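Local coordinates for xyloglucan-specific endo-beta-1,4-glucanase BoGH9A (PDB 6DHT), which cleaves the beta-1,4-glucan backbone of xyloglucan internally, releasing xyloglucan oligosaccharides for a gut Bacteroides, at residues P27-G38 / K70-T81. Residues are numbered along the deposited sequence; the frame is centred on the assembly and turned at random.
Sequences PNQEKIAVVDSG and KTRTTLDFSAVT
Lys31 O sits over the centre of one face of the Phe77 ring, 3.5 Å above its plane, while Ala33 CB lies at the ring edge. Phe77 CG is wedged between its backbone N and carbonyl carbon (chi1 45°), which folds the ring back under the same carbonyl that its own backbone N binds. The Arg72 guanidinium has Lys70 CB over one face, toward the rim, and the Asp36 carboxylate at its edge, the two planes 51° apart. Both NE and NH1 of Arg72 grip a single oxygen, Asp36 OD1; NE comes from above the carboxylate plane, 2.9 Å from OD1. The other oxygen, OD2, offers its syn lone pair to Lys70 NZ at 2.8 Å, and Lys70 also pairs with Glu535. A leucine in place of Arg72 would probably leave Asp36 OD1 without its charged mate and the carboxylate freer to turn. At the far end, Ser78 OG accepts from Lys31 N (2.9 Å, 170° at the hydrogen) and donates to Asp76 OD1, which also takes Ser78 N in an Asx turn. The Lys31 chain, bent at its last torsion, brings NZ to Pro27 O and Gln29 O, with weaker bonds to Val80 O and Ser78 O. Between these ends, strands 32-35 and 72-76 run antiparallel, with Ala33–Leu75 and Val35–Thr73 as hydrogen-bonded pairs; Val35 CG2 meets Leu75 CD1 at 3.8 Å. Ala33, Leu75 and Phe77 face Leu88 of strand 84-90 in the second sheet, whereas Glu30 and Ile32 touch His425 of the catalytic domain. The two strands form the middle of one sheet of the Ig-like beta-sandwich that precedes many family 9 glycoside hydrolase domains.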
loop_
_atom_site.group_PDB
_atom_site.type_symbol
_atom_site.label_atom_id
_atom_site.label_comp_id
_atom_site.label_asym_id
_atom_site.label_seq_id
_atom_site.Cartn_x
_atom_site.Cartn_y
_atom_site.Cartn_z
ATOM N N PRO A 27 -21.231 -5.351 11.766
ATOM C CA PRO A 27 -22.681 -5.513 11.965
ATOM C C PRO A 27 -23.558 -4.676 11.031
ATOM O O PRO A 27 -24.607 -5.166 10.600
ATOM C CB PRO A 27 -22.875 -5.083 13.414
ATOM C CG PRO A 27 -21.609 -5.465 14.081
ATOM C CD PRO A 27 -20.539 -5.121 13.044
ATOM N N ASN A 28 -23.149 -3.445 10.722
ATOM C CA ASN A 28 -23.948 -2.592 9.852
ATOM C C ASN A 28 -23.495 -2.548 8.415
ATOM O O ASN A 28 -24.005 -1.759 7.632
ATOM C CB ASN A 28 -24.007 -1.177 10.408
ATOM C CG ASN A 28 -24.816 -1.101 11.675
ATOM O OD1 ASN A 28 -25.823 -1.811 11.831
ATOM N ND2 ASN A 28 -24.371 -0.261 12.603
ATOM N N GLN A 29 -22.558 -3.424 8.055
ATOM C CA GLN A 29 -22.047 -3.484 6.690
ATOM C C GLN A 29 -23.044 -4.118 5.745
ATOM O O GLN A 29 -23.875 -4.923 6.162
ATOM C CB GLN A 29 -20.747 -4.301 6.670
ATOM C CG GLN A 29 -19.885 -4.093 5.447
ATOM C CD GLN A 29 -18.687 -5.034 5.425
ATOM O OE1 GLN A 29 -18.199 -5.449 6.483
ATOM N NE2 GLN A 29 -18.228 -5.394 4.231
ATOM N N GLU A 30 -22.951 -3.759 4.478
ATOM C CA GLU A 30 -23.552 -4.552 3.427
ATOM C C GLU A 30 -22.903 -5.931 3.506
ATOM O O GLU A 30 -21.688 -6.064 3.731
ATOM C CB GLU A 30 -23.306 -3.889 2.079
ATOM C CG GLU A 30 -23.907 -4.574 0.865
ATOM C CD GLU A 30 -23.601 -3.796 -0.405
ATOM O OE1 GLU A 30 -22.545 -4.028 -1.025
ATOM O OE2 GLU A 30 -24.391 -2.903 -0.768
ATOM N N LYS A 31 -23.718 -6.969 3.348
ATOM C CA LYS A 31 -23.225 -8.340 3.466
ATOM C C LYS A 31 -23.627 -9.160 2.263
ATOM O O LYS A 31 -24.777 -9.596 2.145
ATOM C CB LYS A 31 -23.721 -8.992 4.766
ATOM C CG LYS A 31 -23.419 -8.139 5.973
ATOM C CD LYS A 31 -23.850 -8.749 7.314
ATOM C CE LYS A 31 -23.702 -7.761 8.440
ATOM N NZ LYS A 31 -24.664 -6.635 8.254
ATOM N N ILE A 32 -22.679 -9.357 1.367
ATOM C CA ILE A 32 -22.920 -10.000 0.095
ATOM C C ILE A 32 -21.899 -11.086 -0.186
ATOM O O ILE A 32 -20.689 -10.907 0.006
ATOM C CB ILE A 32 -22.989 -8.967 -1.049
ATOM C CG1 ILE A 32 -24.302 -8.173 -0.905
ATOM C CG2 ILE A 32 -22.876 -9.659 -2.441
ATOM C CD1 ILE A 32 -24.549 -7.155 -1.937
ATOM N N ALA A 33 -22.406 -12.246 -0.617
ATOM C CA ALA A 33 -21.578 -13.323 -1.110
ATOM C C ALA A 33 -21.980 -13.564 -2.554
ATOM O O ALA A 33 -23.070 -13.170 -2.947
ATOM C CB ALA A 33 -21.796 -14.587 -0.274
ATOM N N VAL A 34 -21.082 -14.132 -3.339
ATOM C CA VAL A 34 -21.353 -14.408 -4.742
ATOM C C VAL A 34 -21.006 -15.853 -5.040
ATOM O O VAL A 34 -19.893 -16.308 -4.773
ATOM C CB VAL A 34 -20.550 -13.494 -5.660
ATOM C CG1 VAL A 34 -20.726 -13.909 -7.113
ATOM C CG2 VAL A 34 -20.993 -12.055 -5.468
ATOM N N VAL A 35 -21.962 -16.582 -5.615
ATOM C CA VAL A 35 -21.675 -17.929 -6.069
ATOM C C VAL A 35 -21.021 -17.811 -7.442
ATOM O O VAL A 35 -21.570 -17.175 -8.338
ATOM C CB VAL A 35 -22.954 -18.753 -6.146
ATOM C CG1 VAL A 35 -22.610 -20.170 -6.537
ATOM C CG2 VAL A 35 -23.695 -18.764 -4.836
ATOM N N ASP A 36 -19.844 -18.401 -7.603
ATOM C CA ASP A 36 -19.013 -18.175 -8.778
ATOM C C ASP A 36 -19.566 -18.805 -10.060
ATOM O O ASP A 36 -19.224 -18.363 -11.157
ATOM C CB ASP A 36 -17.599 -18.715 -8.530
ATOM C CG ASP A 36 -16.630 -18.395 -9.656
ATOM O OD1 ASP A 36 -16.505 -17.215 -10.041
ATOM O OD2 ASP A 36 -15.960 -19.323 -10.157
ATOM N N SER A 37 -20.387 -19.841 -9.909
ATOM C CA SER A 37 -20.969 -20.532 -11.063
ATOM C C SER A 37 -21.980 -21.536 -10.574
ATOM O O SER A 37 -21.894 -22.005 -9.445
ATOM C CB SER A 37 -19.903 -21.237 -11.902
ATOM O OG SER A 37 -19.253 -22.258 -11.167
ATOM N N GLY A 38 -22.949 -21.840 -11.432
ATOM C CA GLY A 38 -23.972 -22.819 -11.119
ATOM C C GLY A 38 -25.343 -22.196 -10.991
ATOM O O GLY A 38 -25.490 -20.985 -10.835
ATOM N N LYS A 70 -19.422 -18.066 -16.910
ATOM C CA LYS A 70 -19.938 -18.456 -15.602
ATOM C C LYS A 70 -21.073 -17.528 -15.199
ATOM O O LYS A 70 -20.999 -16.314 -15.418
ATOM C CB LYS A 70 -18.847 -18.376 -14.523
ATOM C CG LYS A 70 -17.755 -19.426 -14.559
ATOM C CD LYS A 70 -16.613 -18.973 -13.651
ATOM C CE LYS A 70 -15.580 -20.040 -13.422
ATOM N NZ LYS A 70 -14.503 -19.553 -12.503
ATOM N N THR A 71 -22.106 -18.096 -14.581
ATOM C CA THR A 71 -23.192 -17.330 -14.002
ATOM C C THR A 71 -22.830 -17.034 -12.554
ATOM O O THR A 71 -22.669 -17.950 -11.747
ATOM C CB THR A 71 -24.535 -18.098 -14.008
ATOM O OG1 THR A 71 -24.966 -18.305 -15.361
ATOM C CG2 THR A 71 -25.620 -17.332 -13.273
ATOM N N ARG A 72 -22.703 -15.752 -12.221
ATOM C CA ARG A 72 -22.409 -15.348 -10.856
ATOM C C ARG A 72 -23.693 -14.892 -10.174
ATOM O O ARG A 72 -24.370 -13.998 -10.673
ATOM C CB ARG A 72 -21.378 -14.222 -10.888
ATOM C CG ARG A 72 -19.949 -14.689 -10.932
ATOM C CD ARG A 72 -19.542 -15.476 -12.185
ATOM N NE ARG A 72 -18.130 -15.834 -12.079
ATOM C CZ ARG A 72 -17.133 -15.252 -12.742
ATOM N NH1 ARG A 72 -15.882 -15.602 -12.498
ATOM N NH2 ARG A 72 -17.363 -14.318 -13.660
ATOM N N THR A 73 -24.028 -15.478 -9.025
ATOM C CA THR A 73 -25.279 -15.180 -8.338
ATOM C C THR A 73 -25.003 -14.425 -7.040
ATOM O O THR A 73 -24.240 -14.882 -6.197
ATOM C CB THR A 73 -26.064 -16.480 -8.022
ATOM O OG1 THR A 73 -26.205 -17.240 -9.225
ATOM C CG2 THR A 73 -27.435 -16.178 -7.431
ATOM N N THR A 74 -25.665 -13.286 -6.881
ATOM C CA THR A 74 -25.495 -12.452 -5.703
ATOM C C THR A 74 -26.430 -12.873 -4.584
ATOM O O THR A 74 -27.643 -13.037 -4.788
ATOM C CB THR A 74 -25.723 -11.000 -6.100
ATOM O OG1 THR A 74 -24.682 -10.610 -7.000
ATOM C CG2 THR A 74 -25.746 -10.070 -4.876
ATOM N N LEU A 75 -25.854 -13.049 -3.401
ATOM C CA LEU A 75 -26.575 -13.388 -2.193
ATOM C C LEU A 75 -26.449 -12.236 -1.207
ATOM O O LEU A 75 -25.367 -12.022 -0.663
ATOM C CB LEU A 75 -25.963 -14.643 -1.581
ATOM C CG LEU A 75 -25.626 -15.765 -2.562
ATOM C CD1 LEU A 75 -25.055 -16.953 -1.808
ATOM C CD2 LEU A 75 -26.864 -16.218 -3.396
ATOM N N ASP A 76 -27.533 -11.502 -0.980
ATOM C CA ASP A 76 -27.517 -10.303 -0.132
ATOM C C ASP A 76 -28.257 -10.554 1.182
ATOM O O ASP A 76 -29.495 -10.631 1.204
ATOM C CB ASP A 76 -28.159 -9.135 -0.890
ATOM C CG ASP A 76 -28.002 -7.795 -0.160
ATOM O OD1 ASP A 76 -27.706 -7.769 1.060
ATOM O OD2 ASP A 76 -28.240 -6.756 -0.808
ATOM N N PHE A 77 -27.497 -10.675 2.269
ATOM C CA PHE A 77 -28.030 -10.886 3.611
ATOM C C PHE A 77 -27.642 -9.725 4.545
ATOM O O PHE A 77 -27.467 -9.888 5.764
ATOM C CB PHE A 77 -27.560 -12.235 4.165
ATOM C CG PHE A 77 -26.105 -12.512 3.952
ATOM C CD1 PHE A 77 -25.650 -12.991 2.745
ATOM C CD2 PHE A 77 -25.184 -12.320 4.977
ATOM C CE1 PHE A 77 -24.284 -13.243 2.537
ATOM C CE2 PHE A 77 -23.821 -12.582 4.777
ATOM C CZ PHE A 77 -23.377 -13.044 3.552
ATOM N N SER A 78 -27.551 -8.535 3.954
ATOM C CA SER A 78 -27.195 -7.313 4.685
ATOM C C SER A 78 -28.064 -7.053 5.914
ATOM O O SER A 78 -27.614 -6.472 6.898
ATOM C CB SER A 78 -27.271 -6.101 3.739
ATOM O OG SER A 78 -26.383 -6.214 2.652
ATOM N N ALA A 79 -29.319 -7.509 5.872
ATOM C CA ALA A 79 -30.252 -7.267 6.965
ATOM C C ALA A 79 -29.884 -8.021 8.232
ATOM O O ALA A 79 -30.361 -7.698 9.307
ATOM C CB ALA A 79 -31.662 -7.632 6.528
ATOM N N VAL A 80 -29.008 -9.015 8.128
ATOM C CA VAL A 80 -28.556 -9.695 9.336
ATOM C C VAL A 80 -27.516 -8.797 9.990
ATOM O O VAL A 80 -26.456 -8.553 9.402
ATOM C CB VAL A 80 -27.948 -11.070 9.044
ATOM C CG1 VAL A 80 -27.513 -11.728 10.328
ATOM C CG2 VAL A 80 -28.946 -11.976 8.295
ATOM N N THR A 81 -27.814 -8.291 11.182
ATOM C CA THR A 81 -26.938 -7.305 11.826
ATOM C C THR A 81 -26.458 -7.717 13.219
ATOM O O THR A 81 -25.633 -7.036 13.815
ATOM C CB THR A 81 -27.622 -5.938 11.919
ATOM O OG1 THR A 81 -28.819 -6.073 12.696
ATOM C CG2 THR A 81 -27.980 -5.404 10.546
HETATM O O HOH W 1 -26.642 -3.815 7.193
HETATM O O HOH W 2 -24.146 -18.860 -9.502
HETATM O O HOH W 3 -22.208 -21.043 -14.474
#